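Local coordinates for fusion protein of Nuclear RNA export factor 2 and Protein panoramix (Drosophila melanogaster, PDB 6IEW), which joins the UBA domain of an RNA export factor family member to the Panoramix helix it binds, a pairing used in piRNA-guided cotranscriptional transposon silencing, at residues S28-E32 against L43-K47; F15-L21 against A40-F44; W35-R39 against V84-I88. All blocks are in the same frame, centred on the assembly; numbering follows the deposited sequence.

Contact 1: S28-E32 against L43-K47; sequences SIVEE and LFIQK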
ATOM      1  N   SER A  28      -6.547  -4.698   5.554  1.00 10.06           N
ATOM      2  CA  SER A  28      -7.806  -4.019   5.274  1.00  9.40           C
ATOM      3  C   SER A  28      -7.908  -3.610   3.807  1.00  9.34           C
ATOM      4  O   SER A  28      -8.906  -3.891   3.135  1.00 11.38           O
ATOM      5  CB  SER A  28      -7.930  -2.795   6.184  1.00 12.48           C
ATOM      6  OG  SER A  28      -9.050  -2.008   5.829  1.00 14.64           O
ATOM      7  N   ILE A  29      -6.869  -2.958   3.290  1.00  9.97           N
ATOM      8  CA  ILE A  29      -6.940  -2.403   1.943  1.00  9.50           C
ATOM      9  C   ILE A  29      -6.827  -3.497   0.889  1.00  9.55           C
ATOM     10  O   ILE A  29      -7.580  -3.506  -0.093  1.00 10.25           O
ATOM     11  CB  ILE A  29      -5.880  -1.304   1.770  1.00  9.98           C
ATOM     12  CG1 ILE A  29      -6.177  -0.144   2.725  1.00  9.10           C
ATOM     13  CG2 ILE A  29      -5.837  -0.821   0.320  1.00 10.86           C
ATOM     14  CD1 ILE A  29      -5.060   0.876   2.821  1.00 10.56           C
ATOM     15  N   VAL A  30      -5.896  -4.435   1.071  1.00 10.29           N
ATOM     16  CA  VAL A  30      -5.704  -5.492   0.081  1.00  9.38           C
ATOM     17  C   VAL A  30      -6.948  -6.365  -0.024  1.00 10.77           C
ATOM     18  O   VAL A  30      -7.383  -6.723  -1.126  1.00 12.63           O
ATOM     19  CB  VAL A  30      -4.436  -6.305   0.406  1.00  9.51           C
ATOM     20  CG1 VAL A  30      -4.380  -7.594  -0.411  1.00 11.09           C
ATOM     21  CG2 VAL A  30      -3.196  -5.456   0.155  1.00 11.67           C
ATOM     22  N   GLU A  31      -7.549  -6.716   1.115  1.00 10.73           N
ATOM     23  CA  GLU A  31      -8.756  -7.537   1.072  1.00 10.73           C
ATOM     24  C   GLU A  31      -9.921  -6.780   0.446  1.00 12.81           C
ATOM     25  O   GLU A  31     -10.694  -7.354  -0.329  1.00 14.54           O
ATOM     26  CB  GLU A  31      -9.108  -8.057   2.469  1.00 10.56           C
ATOM     27  CG  GLU A  31      -8.131  -9.103   2.979  1.00 11.97           C
ATOM     28  CD  GLU A  31      -8.591  -9.790   4.255  1.00 17.50           C
ATOM     29  OE1 GLU A  31      -9.547  -9.305   4.897  1.00 17.60           O
ATOM     30  OE2 GLU A  31      -7.993 -10.827   4.609  1.00 22.25           O
ATOM     31  N   GLU A  32     -10.060  -5.488   0.759  1.00 12.07           N
ATOM     32  CA  GLU A  32     -11.147  -4.709   0.176  1.00 11.93           C
ATOM     33  C   GLU A  32     -10.992  -4.575  -1.333  1.00 13.70           C
ATOM     34  O   GLU A  32     -11.994  -4.489  -2.055  1.00 15.81           O
ATOM     35  CB  GLU A  32     -11.237  -3.338   0.851  1.00 13.57           C
ATOM     36  CG  GLU A  32     -12.437  -2.497   0.416  1.00 15.69           C
ATOM     37  CD  GLU A  32     -12.504  -1.153   1.123  1.00 15.46           C
ATOM     38  OE1 GLU A  32     -12.048  -1.060   2.283  1.00 18.53           O
ATOM     39  OE2 GLU A  32     -13.011  -0.188   0.514  1.00 23.09           O
ATOM     40  N   LEU A  43      -6.884   2.260  -4.140  1.00  9.36           N
ATOM     41  CA  LEU A  43      -7.771   2.354  -2.989  1.00 11.23           C
ATOM     42  C   LEU A  43      -7.086   3.047  -1.820  1.00 10.01           C
ATOM     43  O   LEU A  43      -7.708   3.852  -1.116  1.00 11.34           O
ATOM     44  CB  LEU A  43      -8.252   0.956  -2.600  1.00 10.17           C
ATOM     45  CG  LEU A  43      -9.200   0.879  -1.408  1.00 13.79           C
ATOM     46  CD1 LEU A  43     -10.444   1.723  -1.642  1.00 13.58           C
ATOM     47  CD2 LEU A  43      -9.579  -0.565  -1.119  1.00 12.92           C
ATOM     48  N   PHE A  44      -5.803   2.753  -1.600  1.00  9.46           N
ATOM     49  CA  PHE A  44      -5.045   3.451  -0.565  1.00  8.37           C
ATOM     50  C   PHE A  44      -5.029   4.954  -0.812  1.00  9.00           C
ATOM     51  O   PHE A  44      -5.248   5.750   0.108  1.00 10.22           O
ATOM     52  CB  PHE A  44      -3.618   2.902  -0.507  1.00  8.74           C
ATOM     53  CG  PHE A  44      -2.641   3.821   0.181  1.00  9.31           C
ATOM     54  CD1 PHE A  44      -2.844   4.226   1.494  1.00  9.46           C
ATOM     55  CD2 PHE A  44      -1.515   4.274  -0.487  1.00 10.03           C
ATOM     56  CE1 PHE A  44      -1.944   5.077   2.118  1.00 12.42           C
ATOM     57  CE2 PHE A  44      -0.610   5.114   0.131  1.00 11.06           C
ATOM     58  CZ  PHE A  44      -0.826   5.523   1.434  1.00 12.00           C
ATOM     59  N   ILE A  45      -4.766   5.359  -2.056  1.00  9.42           N
ATOM     60  CA  ILE A  45      -4.706   6.783  -2.376  1.00 10.31           C
ATOM     61  C   ILE A  45      -6.054   7.453  -2.134  1.00 10.84           C
ATOM     62  O   ILE A  45      -6.125   8.570  -1.603  1.00 12.30           O
ATOM     63  CB  ILE A  45      -4.189   6.979  -3.813  1.00 11.82           C
ATOM     64  CG1 ILE A  45      -2.718   6.576  -3.884  1.00 13.51           C
ATOM     65  CG2 ILE A  45      -4.393   8.417  -4.273  1.00 17.22           C
ATOM     66  CD1 ILE A  45      -2.238   6.301  -5.279  1.00 15.93           C
ATOM     67  N   GLN A  46      -7.145   6.777  -2.501  1.00 10.80           N
ATOM     68  CA  GLN A  46      -8.471   7.345  -2.286  1.00 12.42           C
ATOM     69  C   GLN A  46      -8.789   7.449  -0.801  1.00 11.92           C
ATOM     70  O   GLN A  46      -9.238   8.498  -0.323  1.00 13.25           O
ATOM     71  CB  GLN A  46      -9.527   6.506  -3.003  1.00 13.04           C
ATOM     72  CG  GLN A  46     -10.928   7.082  -2.887  1.00 15.71           C
ATOM     73  CD  GLN A  46     -11.043   8.434  -3.557  1.00 28.00           C
ATOM     74  OE1 GLN A  46     -10.676   8.593  -4.721  1.00 26.88           O
ATOM     75  NE2 GLN A  46     -11.542   9.421  -2.822  1.00 30.31           N
ATOM     76  N   LYS A  47      -8.565   6.362  -0.053  1.00 10.36           N
ATOM     77  CA  LYS A  47      -8.801   6.394   1.387  1.00 10.36           C
ATOM     78  C   LYS A  47      -7.959   7.470   2.058  1.00 11.07           C
ATOM     79  O   LYS A  47      -8.430   8.165   2.968  1.00 10.79           O
ATOM     80  CB  LYS A  47      -8.488   5.030   1.996  1.00 10.37           C
ATOM     81  CG  LYS A  47      -9.498   3.943   1.678  1.00 12.18           C
ATOM     82  CD  LYS A  47      -8.969   2.589   2.149  1.00 15.64           C
ATOM     83  CE  LYS A  47     -10.015   1.487   2.055  1.00 20.91           C
ATOM     84  NZ  LYS A  47     -10.919   1.451   3.240  1.00 18.30           N
TER
HETATM   85  O   HOH W   1      -8.967   0.778   5.246  1.00 21.46           O
HETATM   86  O   HOH W   2     -13.218   2.633   1.015  1.00 29.67           O
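Glu32 and Lys47 form a salt bridge between helix 23-32 and helix 37-49. Lys47 NZ donates to Glu32 OE1 over 2.9 Å. It meets the oxygen on the syn side, 25° out of the carboxylate plane. The two side chains come from opposite directions. Glu32 is extended, whereas Lys47 bends at its last torsion (chi4 -84°), which turns NZ to the carboxylate.

Two waters add to this polar group. One bridges Ser28 OG and Lys47 NZ, accepting from NZ over 2.9 Å. The other donates to Glu32 OE2 and has a weak bond from Lys47 NZ.

The apolar part is built from Ile29, Leu43, Phe44 and the lysine chain. Leu43 CD2 sits 3.7 Å from Glu32 CD, and the two side chains cross at about a right angle. Leu43 CD2 is also 4.0 Å from Ile29 CG2. The other branch of Ile29 runs alongside the lysine, with CG1 3.9 Å from Lys47 CD. Ile29 CD1 reaches Phe44 CB at 4.2 Å. Phe15 of helix 4-19 packs on both Ile29 and Phe44.

The segments run at 120° to each other, as two helices of the compact Nxf2 UBA (TAP-C) domain. The chemistry is graded. Ile29 and Phe44 are buried, while the carboxylate of exposed Glu32 is paired with Lys47 and bonded to a water. The carboxylate would probably favour the protonated lysine.

Contact 2: F15-L21 against A40-F44; sequences FQEVTGL and ALKLF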
ATOM      1  N   PHE A  15       2.160  -5.011  -1.418  1.00 10.47           N
ATOM      2  CA  PHE A  15       1.513  -3.742  -1.115  1.00  8.98           C
ATOM      3  C   PHE A  15       2.152  -3.077   0.094  1.00 10.16           C
ATOM      4  O   PHE A  15       2.346  -1.853   0.109  1.00  9.93           O
ATOM      5  CB  PHE A  15       0.026  -4.005  -0.877  1.00  9.59           C
ATOM      6  CG  PHE A  15      -0.745  -2.811  -0.404  1.00 10.00           C
ATOM      7  CD1 PHE A  15      -1.330  -1.944  -1.314  1.00 10.85           C
ATOM      8  CD2 PHE A  15      -0.917  -2.574   0.951  1.00 11.85           C
ATOM      9  CE1 PHE A  15      -2.054  -0.851  -0.879  1.00 12.23           C
ATOM     10  CE2 PHE A  15      -1.642  -1.480   1.394  1.00 11.39           C
ATOM     11  CZ  PHE A  15      -2.210  -0.618   0.476  1.00 12.39           C
ATOM     12  N   GLN A  16       2.484  -3.867   1.120  1.00  8.86           N
ATOM     13  CA  GLN A  16       3.113  -3.304   2.309  1.00  9.22           C
ATOM     14  C   GLN A  16       4.446  -2.649   1.974  1.00 10.22           C
ATOM     15  O   GLN A  16       4.775  -1.585   2.513  1.00 10.74           O
ATOM     16  CB  GLN A  16       3.297  -4.381   3.383  1.00 11.52           C
ATOM     17  CG  GLN A  16       3.887  -3.837   4.684  1.00 12.51           C
ATOM     18  CD  GLN A  16       3.828  -4.821   5.841  1.00 23.11           C
ATOM     19  OE1 GLN A  16       4.399  -5.904   5.781  1.00 28.41           O
ATOM     20  NE2 GLN A  16       3.144  -4.432   6.911  1.00 26.48           N
ATOM     21  N   GLU A  17       5.228  -3.266   1.082  1.00 10.54           N
ATOM     22  CA  GLU A  17       6.537  -2.718   0.744  0.55 10.53           C
ATOM     23  C   GLU A  17       6.406  -1.371   0.044  1.00 11.19           C
ATOM     24  O   GLU A  17       7.186  -0.449   0.306  1.00 11.52           O
ATOM     25  CB  GLU A  17       7.311  -3.712  -0.125  0.55 11.77           C
ATOM     26  CG  GLU A  17       8.777  -3.353  -0.353  0.55 15.21           C
ATOM     27  CD  GLU A  17       8.978  -2.341  -1.470  0.55 20.72           C
ATOM     28  OE1 GLU A  17       8.118  -2.265  -2.373  0.55 15.17           O
ATOM     29  OE2 GLU A  17       9.998  -1.620  -1.441  0.55 25.95           O
ATOM     30  N   VAL A  18       5.428  -1.242  -0.853  1.00 10.05           N
ATOM     31  CA  VAL A  18       5.245   0.012  -1.580  1.00 10.22           C
ATOM     32  C   VAL A  18       4.801   1.121  -0.638  1.00 12.01           C
ATOM     33  O   VAL A  18       5.346   2.231  -0.658  1.00 11.03           O
ATOM     34  CB  VAL A  18       4.250  -0.178  -2.739  1.00  9.63           C
ATOM     35  CG1 VAL A  18       3.901   1.171  -3.369  1.00 11.08           C
ATOM     36  CG2 VAL A  18       4.819  -1.139  -3.769  1.00 12.21           C
ATOM     37  N   THR A  19       3.808   0.836   0.205  1.00  9.89           N
ATOM     38  CA  THR A  19       3.126   1.876   0.963  1.00  8.77           C
ATOM     39  C   THR A  19       3.777   2.183   2.304  1.00 12.68           C
ATOM     40  O   THR A  19       3.637   3.304   2.804  1.00 12.28           O
ATOM     41  CB  THR A  19       1.659   1.493   1.200  1.00 10.24           C
ATOM     42  OG1 THR A  19       1.588   0.277   1.961  1.00 10.11           O
ATOM     43  CG2 THR A  19       0.925   1.304  -0.118  1.00 12.82           C
ATOM     44  N   GLY A  20       4.469   1.229   2.915  1.00 10.11           N
ATOM     45  CA  GLY A  20       4.974   1.462   4.252  1.00 10.09           C
ATOM     46  C   GLY A  20       3.889   1.521   5.303  1.00 10.78           C
ATOM     47  O   GLY A  20       4.063   2.187   6.330  1.00 11.53           O
ATOM     48  N   LEU A  21       2.761   0.858   5.065  1.00  9.08           N
ATOM     49  CA  LEU A  21       1.688   0.778   6.043  1.00  9.42           C
ATOM     50  C   LEU A  21       1.899  -0.424   6.954  1.00 10.33           C
ATOM     51  O   LEU A  21       2.525  -1.416   6.569  1.00 10.80           O
ATOM     52  CB  LEU A  21       0.334   0.641   5.345  1.00 11.37           C
ATOM     53  CG  LEU A  21      -0.149   1.857   4.552  1.00 11.08           C
ATOM     54  CD1 LEU A  21      -1.305   1.466   3.640  1.00 15.01           C
ATOM     55  CD2 LEU A  21      -0.567   2.972   5.502  1.00 12.57           C
ATOM     56  N   ALA A  40      -5.453  -2.071  -5.135  1.00  9.91           N
ATOM     57  CA  ALA A  40      -5.162  -1.763  -3.737  1.00  9.31           C
ATOM     58  C   ALA A  40      -4.414  -0.442  -3.602  1.00  9.13           C
ATOM     59  O   ALA A  40      -4.701   0.349  -2.696  1.00  9.29           O
ATOM     60  CB  ALA A  40      -4.374  -2.905  -3.097  1.00 10.41           C
ATOM     61  N   LEU A  41      -3.456  -0.183  -4.493  1.00  8.38           N
ATOM     62  CA  LEU A  41      -2.741   1.089  -4.451  1.00  9.87           C
ATOM     63  C   LEU A  41      -3.690   2.253  -4.698  1.00  9.60           C
ATOM     64  O   LEU A  41      -3.651   3.266  -3.987  1.00  9.72           O
ATOM     65  CB  LEU A  41      -1.601   1.088  -5.469  1.00  9.48           C
ATOM     66  CG  LEU A  41      -0.481   0.086  -5.188  1.00 11.80           C
ATOM     67  CD1 LEU A  41       0.509   0.068  -6.344  1.00 11.04           C
ATOM     68  CD2 LEU A  41       0.229   0.406  -3.881  1.00 12.07           C
ATOM     69  N   LYS A  42      -4.563   2.123  -5.702  1.00 10.24           N
ATOM     70  CA  LYS A  42      -5.548   3.167  -5.964  1.00 10.81           C
ATOM     71  C   LYS A  42      -6.476   3.360  -4.773  1.00  9.51           C
ATOM     72  O   LYS A  42      -6.843   4.494  -4.433  1.00 11.03           O
ATOM     73  CB  LYS A  42      -6.368   2.820  -7.206  1.00 12.17           C
ATOM     74  CG  LYS A  42      -5.586   2.823  -8.501  1.00 12.63           C
ATOM     75  CD  LYS A  42      -6.499   2.492  -9.667  1.00 13.84           C
ATOM     76  CE  LYS A  42      -5.746   2.531 -10.985  1.00 20.37           C
ATOM     77  NZ  LYS A  42      -6.631   2.166 -12.128  1.00 21.69           N
ATOM     78  N   LEU A  43      -6.884   2.260  -4.140  1.00  9.36           N
ATOM     79  CA  LEU A  43      -7.771   2.354  -2.989  1.00 11.23           C
ATOM     80  C   LEU A  43      -7.086   3.047  -1.820  1.00 10.01           C
ATOM     81  O   LEU A  43      -7.708   3.852  -1.116  1.00 11.34           O
ATOM     82  CB  LEU A  43      -8.252   0.956  -2.600  1.00 10.17           C
ATOM     83  CG  LEU A  43      -9.200   0.879  -1.408  1.00 13.79           C
ATOM     84  CD1 LEU A  43     -10.444   1.723  -1.642  1.00 13.58           C
ATOM     85  CD2 LEU A  43      -9.579  -0.565  -1.119  1.00 12.92           C
ATOM     86  N   PHE A  44      -5.803   2.753  -1.600  1.00  9.46           N
ATOM     87  CA  PHE A  44      -5.045   3.451  -0.565  1.00  8.37           C
ATOM     88  C   PHE A  44      -5.029   4.954  -0.812  1.00  9.00           C
ATOM     89  O   PHE A  44      -5.248   5.750   0.108  1.00 10.22           O
ATOM     90  CB  PHE A  44      -3.618   2.902  -0.507  1.00  8.74           C
ATOM     91  CG  PHE A  44      -2.641   3.821   0.181  1.00  9.31           C
ATOM     92  CD1 PHE A  44      -2.844   4.226   1.494  1.00  9.46           C
ATOM     93  CD2 PHE A  44      -1.515   4.274  -0.487  1.00 10.03           C
ATOM     94  CE1 PHE A  44      -1.944   5.077   2.118  1.00 12.42           C
ATOM     95  CE2 PHE A  44      -0.610   5.114   0.131  1.00 11.06           C
ATOM     96  CZ  PHE A  44      -0.826   5.523   1.434  1.00 12.00           C
TER
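Phe15 and Phe44 bring two helices of the Nxf2 UBA fold together at the centre of the chain. Phe44 CB lies at the edge of the Phe15 ring, 3.9 Å from CZ. Ala40 also packs on this ring, its CB 3.7 Å from Phe15 CD1. Phe15 CG is anti to the backbone N (chi1 174°), and the ring points across to helix 37-49.

Leu41 packs beside it. Leu41 CD2 meets Phe15 CD1 and Val18 CG1, each at 3.8 Å. The leucine and valine side chains cross at about a right angle. Thr19 CG2 is 3.9 Å from both Leu41 CD2 and Phe44 CD2. Past the helix end, Leu21 CD1 reaches Phe44 CD1 at 3.8 Å. All seven touching residues are buried, and no hydrogen bond crosses between the segments.

Farther out, Ile29 and Val30 of helix 23-32 also pack on Phe15. Val84 of the fused Panoramix helix touches Val18 and Leu41.

The turn after helix 4-19 places Leu21. Gly20 leaves the helix with positive phi, and Gln16 NE2 donates to Leu21 O in the carbonyl plane. Thr19 carries OG1 between its backbone N and carbonyl carbon (chi1 61°). Phe15 O accepts from both Thr19 N and Thr19 OG1. The OG1 bond is 2.9 Å long and 36° out of the carbonyl plane, while CG2 sits over one face of the Phe15 ring, offset toward its rim.

Contact 3: W35-R39 against V84-I88; sequences WDFER and VLEQI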
ATOM      1  N   TRP A  35      -7.518  -8.407  -3.513  1.00 14.31           N
ATOM      2  CA  TRP A  35      -6.189  -8.976  -3.711  1.00 13.80           C
ATOM      3  C   TRP A  35      -5.515  -8.518  -4.995  1.00 12.62           C
ATOM      4  O   TRP A  35      -4.563  -9.160  -5.455  1.00 16.22           O
ATOM      5  CB  TRP A  35      -6.220 -10.504  -3.621  1.00 15.30           C
ATOM      6  CG  TRP A  35      -6.651 -10.937  -2.287  1.00 13.09           C
ATOM      7  CD1 TRP A  35      -7.929 -11.163  -1.855  1.00 17.30           C
ATOM      8  CD2 TRP A  35      -5.803 -11.154  -1.171  1.00 11.98           C
ATOM      9  NE1 TRP A  35      -7.917 -11.527  -0.529  1.00 20.35           N
ATOM     10  CE2 TRP A  35      -6.619 -11.530  -0.088  1.00 13.75           C
ATOM     11  CE3 TRP A  35      -4.422 -11.081  -0.985  1.00 12.17           C
ATOM     12  CZ2 TRP A  35      -6.097 -11.827   1.164  1.00 16.25           C
ATOM     13  CZ3 TRP A  35      -3.908 -11.372   0.247  1.00 17.53           C
ATOM     14  CH2 TRP A  35      -4.738 -11.741   1.311  1.00 14.06           C
ATOM     15  N   ASP A  36      -5.978  -7.422  -5.586  1.00 11.82           N
ATOM     16  CA  ASP A  36      -5.365  -6.875  -6.786  1.00 12.78           C
ATOM     17  C   ASP A  36      -4.433  -5.738  -6.399  1.00 10.49           C
ATOM     18  O   ASP A  36      -4.864  -4.754  -5.786  1.00 11.74           O
ATOM     19  CB  ASP A  36      -6.401  -6.395  -7.796  1.00 14.77           C
ATOM     20  CG  ASP A  36      -5.763  -5.968  -9.103  1.00 18.39           C
ATOM     21  OD1 ASP A  36      -5.471  -6.845  -9.943  1.00 22.89           O
ATOM     22  OD2 ASP A  36      -5.522  -4.762  -9.276  1.00 15.30           O
ATOM     23  N   PHE A  37      -3.161  -5.886  -6.769  1.00 12.56           N
ATOM     24  CA  PHE A  37      -2.116  -4.947  -6.375  1.00 10.39           C
ATOM     25  C   PHE A  37      -2.442  -3.531  -6.836  1.00 12.19           C
ATOM     26  O   PHE A  37      -2.452  -2.589  -6.032  1.00 10.54           O
ATOM     27  CB  PHE A  37      -0.797  -5.442  -6.976  1.00 12.00           C
ATOM     28  CG  PHE A  37       0.396  -4.580  -6.672  1.00 10.47           C
ATOM     29  CD1 PHE A  37       0.714  -4.228  -5.372  1.00 10.84           C
ATOM     30  CD2 PHE A  37       1.233  -4.167  -7.698  1.00 12.63           C
ATOM     31  CE1 PHE A  37       1.832  -3.456  -5.106  1.00 11.69           C
ATOM     32  CE2 PHE A  37       2.347  -3.398  -7.435  1.00 13.57           C
ATOM     33  CZ  PHE A  37       2.647  -3.041  -6.138  1.00 11.50           C
ATOM     34  N   GLU A  38      -2.726  -3.365  -8.129  1.00 11.17           N
ATOM     35  CA  GLU A  38      -2.998  -2.034  -8.663  1.00 10.24           C
ATOM     36  C   GLU A  38      -4.240  -1.423  -8.022  1.00 11.00           C
ATOM     37  O   GLU A  38      -4.235  -0.254  -7.617  1.00 11.00           O
ATOM     38  CB  GLU A  38      -3.144  -2.100 -10.182  1.00 13.13           C
ATOM     39  CG  GLU A  38      -3.415  -0.760 -10.829  1.00 14.66           C
ATOM     40  CD  GLU A  38      -3.595  -0.873 -12.322  1.00 24.99           C
ATOM     41  OE1 GLU A  38      -3.837  -1.998 -12.806  1.00 22.98           O
ATOM     42  OE2 GLU A  38      -3.489   0.162 -13.013  1.00 23.46           O
ATOM     43  N   ARG A  39      -5.318  -2.201  -7.911  1.00 11.17           N
ATOM     44  CA  ARG A  39      -6.527  -1.667  -7.294  1.00 10.05           C
ATOM     45  C   ARG A  39      -6.292  -1.301  -5.834  1.00 11.07           C
ATOM     46  O   ARG A  39      -6.856  -0.320  -5.337  1.00 12.70           O
ATOM     47  CB  ARG A  39      -7.687  -2.653  -7.436  1.00 13.87           C
ATOM     48  CG  ARG A  39      -8.167  -2.814  -8.867  1.00 21.21           C
ATOM     49  CD  ARG A  39      -9.607  -3.303  -8.928  1.00 27.74           C
ATOM     50  NE  ARG A  39      -9.807  -4.539  -8.178  1.00 24.97           N
ATOM     51  CZ  ARG A  39      -9.564  -5.755  -8.663  1.00 23.69           C
ATOM     52  NH1 ARG A  39      -9.097  -5.901  -9.897  1.00 26.29           N
ATOM     53  NH2 ARG A  39      -9.773  -6.823  -7.912  1.00 19.41           N
ATOM     54  N   VAL A  84       4.433   3.838  -8.486  1.00 10.16           N
ATOM     55  CA  VAL A  84       4.242   2.461  -8.933  1.00  8.94           C
ATOM     56  C   VAL A  84       3.059   2.371  -9.887  1.00 11.18           C
ATOM     57  O   VAL A  84       3.105   1.645 -10.887  1.00 11.04           O
ATOM     58  CB  VAL A  84       4.104   1.512  -7.728  1.00  9.40           C
ATOM     59  CG1 VAL A  84       3.650   0.130  -8.180  1.00 10.14           C
ATOM     60  CG2 VAL A  84       5.425   1.414  -6.989  1.00 11.24           C
ATOM     61  N   LEU A  85       1.981   3.108  -9.597  1.00 11.61           N
ATOM     62  CA  LEU A  85       0.844   3.135 -10.512  1.00 11.60           C
ATOM     63  C   LEU A  85       1.252   3.657 -11.885  1.00 15.39           C
ATOM     64  O   LEU A  85       0.817   3.126 -12.915  1.00 14.14           O
ATOM     65  CB  LEU A  85      -0.294   3.967  -9.922  1.00 11.00           C
ATOM     66  CG  LEU A  85      -1.066   3.322  -8.766  1.00 11.17           C
ATOM     67  CD1 LEU A  85      -2.077   4.291  -8.201  1.00 13.55           C
ATOM     68  CD2 LEU A  85      -1.764   2.060  -9.240  1.00 12.41           C
ATOM     69  N   GLU A  86       2.100   4.690 -11.919  1.00 12.09           N
ATOM     70  CA  GLU A  86       2.603   5.192 -13.193  1.00 15.01           C
ATOM     71  C   GLU A  86       3.444   4.140 -13.902  1.00 15.35           C
ATOM     72  O   GLU A  86       3.341   3.969 -15.123  1.00 15.21           O
ATOM     73  CB  GLU A  86       3.425   6.461 -12.972  1.00 15.53           C
ATOM     74  CG  GLU A  86       2.610   7.692 -12.623  1.00 20.48           C
ATOM     75  CD  GLU A  86       3.481   8.900 -12.326  1.00 26.61           C
ATOM     76  OE1 GLU A  86       4.714   8.735 -12.196  1.00 20.89           O
ATOM     77  OE2 GLU A  86       2.931  10.017 -12.223  1.00 31.38           O
ATOM     78  N   GLN A  87       4.290   3.431 -13.150  1.00 11.21           N
ATOM     79  CA  GLN A  87       5.111   2.380 -13.741  1.00 13.25           C
ATOM     80  C   GLN A  87       4.249   1.264 -14.315  1.00 19.77           C
ATOM     81  O   GLN A  87       4.552   0.728 -15.389  1.00 19.31           O
ATOM     82  CB  GLN A  87       6.077   1.830 -12.693  1.00 13.05           C
ATOM     83  CG  GLN A  87       7.109   2.839 -12.218  1.00 12.96           C
ATOM     84  CD  GLN A  87       7.860   2.375 -10.989  1.00 12.54           C
ATOM     85  OE1 GLN A  87       7.520   1.356 -10.385  1.00 16.37           O
ATOM     86  NE2 GLN A  87       8.888   3.124 -10.607  1.00 14.16           N
ATOM     87  N   ILE A  88       3.176   0.896 -13.611  1.00 14.03           N
ATOM     88  CA  ILE A  88       2.284  -0.156 -14.099  1.00 15.78           C
ATOM     89  C   ILE A  88       1.654   0.257 -15.420  1.00 20.62           C
ATOM     90  O   ILE A  88       1.603  -0.524 -16.379  1.00 24.68           O
ATOM     91  CB  ILE A  88       1.228  -0.501 -13.034  1.00 18.74           C
ATOM     92  CG1 ILE A  88       1.889  -1.192 -11.838  1.00 14.66           C
ATOM     93  CG2 ILE A  88       0.119  -1.363 -13.626  1.00 22.96           C
ATOM     94  CD1 ILE A  88       0.968  -1.370 -10.645  1.00 13.80           C
TER
HETATM   95  O   HOH W   3      -2.008   2.389 -12.870  1.00 24.08           O
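Glu38 OE2 is joined to Leu85 O through a water. The water donates to both oxygens, over 2.7 Å to Glu38 OE2 and 2.9 Å to Leu85 O. Lys42 NZ forms a weak, long ion pair with the same carboxylate oxygen. No direct hydrogen bond links the two segments; the water bridges them.

The rest of the contact is van der Waals packing. The aliphatic part of Glu38 packs on Leu85, with CG 3.6 Å from Leu85 CD2. The glutamate is extended beyond CG, which brings its carboxylate past the leucine to Ile88. Glu38 OE2 is 4.0 Å from Ile88 CG2.

Segment 35-39 belongs to the Nxf2 UBA domain and segment 84-88 to the Nxf2-interacting region of Panoramix. The two proteins are fused in this engineered chain. The UBA domain mediates Panoramix binding, and here the start of its helix 37-49 lies against the Panoramix helix 70-93.

Phe37 makes the second apolar patch. Its ring corner CE2 is 3.8 Å from Val84 CG1 and 4.0 Å from Ile88 CD1. The phenylalanine and valine side chains cross at about a right angle. Val18 of helix 4-19 touches both Phe37 and Val84. Leu41 and Ile45, farther along helix 37-49, continue the packing onto Leu85.

Asp36 holds the start of helix 37-49 as its N-cap. Asp36 OD2 accepts from Arg39 N through its anti lone pair, over 2.9 Å at an N-H...O angle of 165°. The Arg39 guanidinium folds back with one face over Asp36 CB.

How the contacts relate
From the N terminus, helix 4-19 comes first, then helix 23-32, helix 37-49 and the fused Panoramix helix 70-93. Contact 2 ties the first of these to the third and spans helix 23-32. Contact 1 closes a shorter loop, from 28-32 to 43-47. It starts inside contact 2 and ends on the same helix, overlapping it at Leu43 and Phe44. Contact 3 crosses both, since it starts at 35-39 inside their loops and ends on Panoramix, across the engineered linker, so its loop is a product of the fusion. Helix 37-49 takes part in all three. Ile29 packs on Phe15 between contacts 1 and 2, and Leu41 on Val84 between contacts 2 and 3.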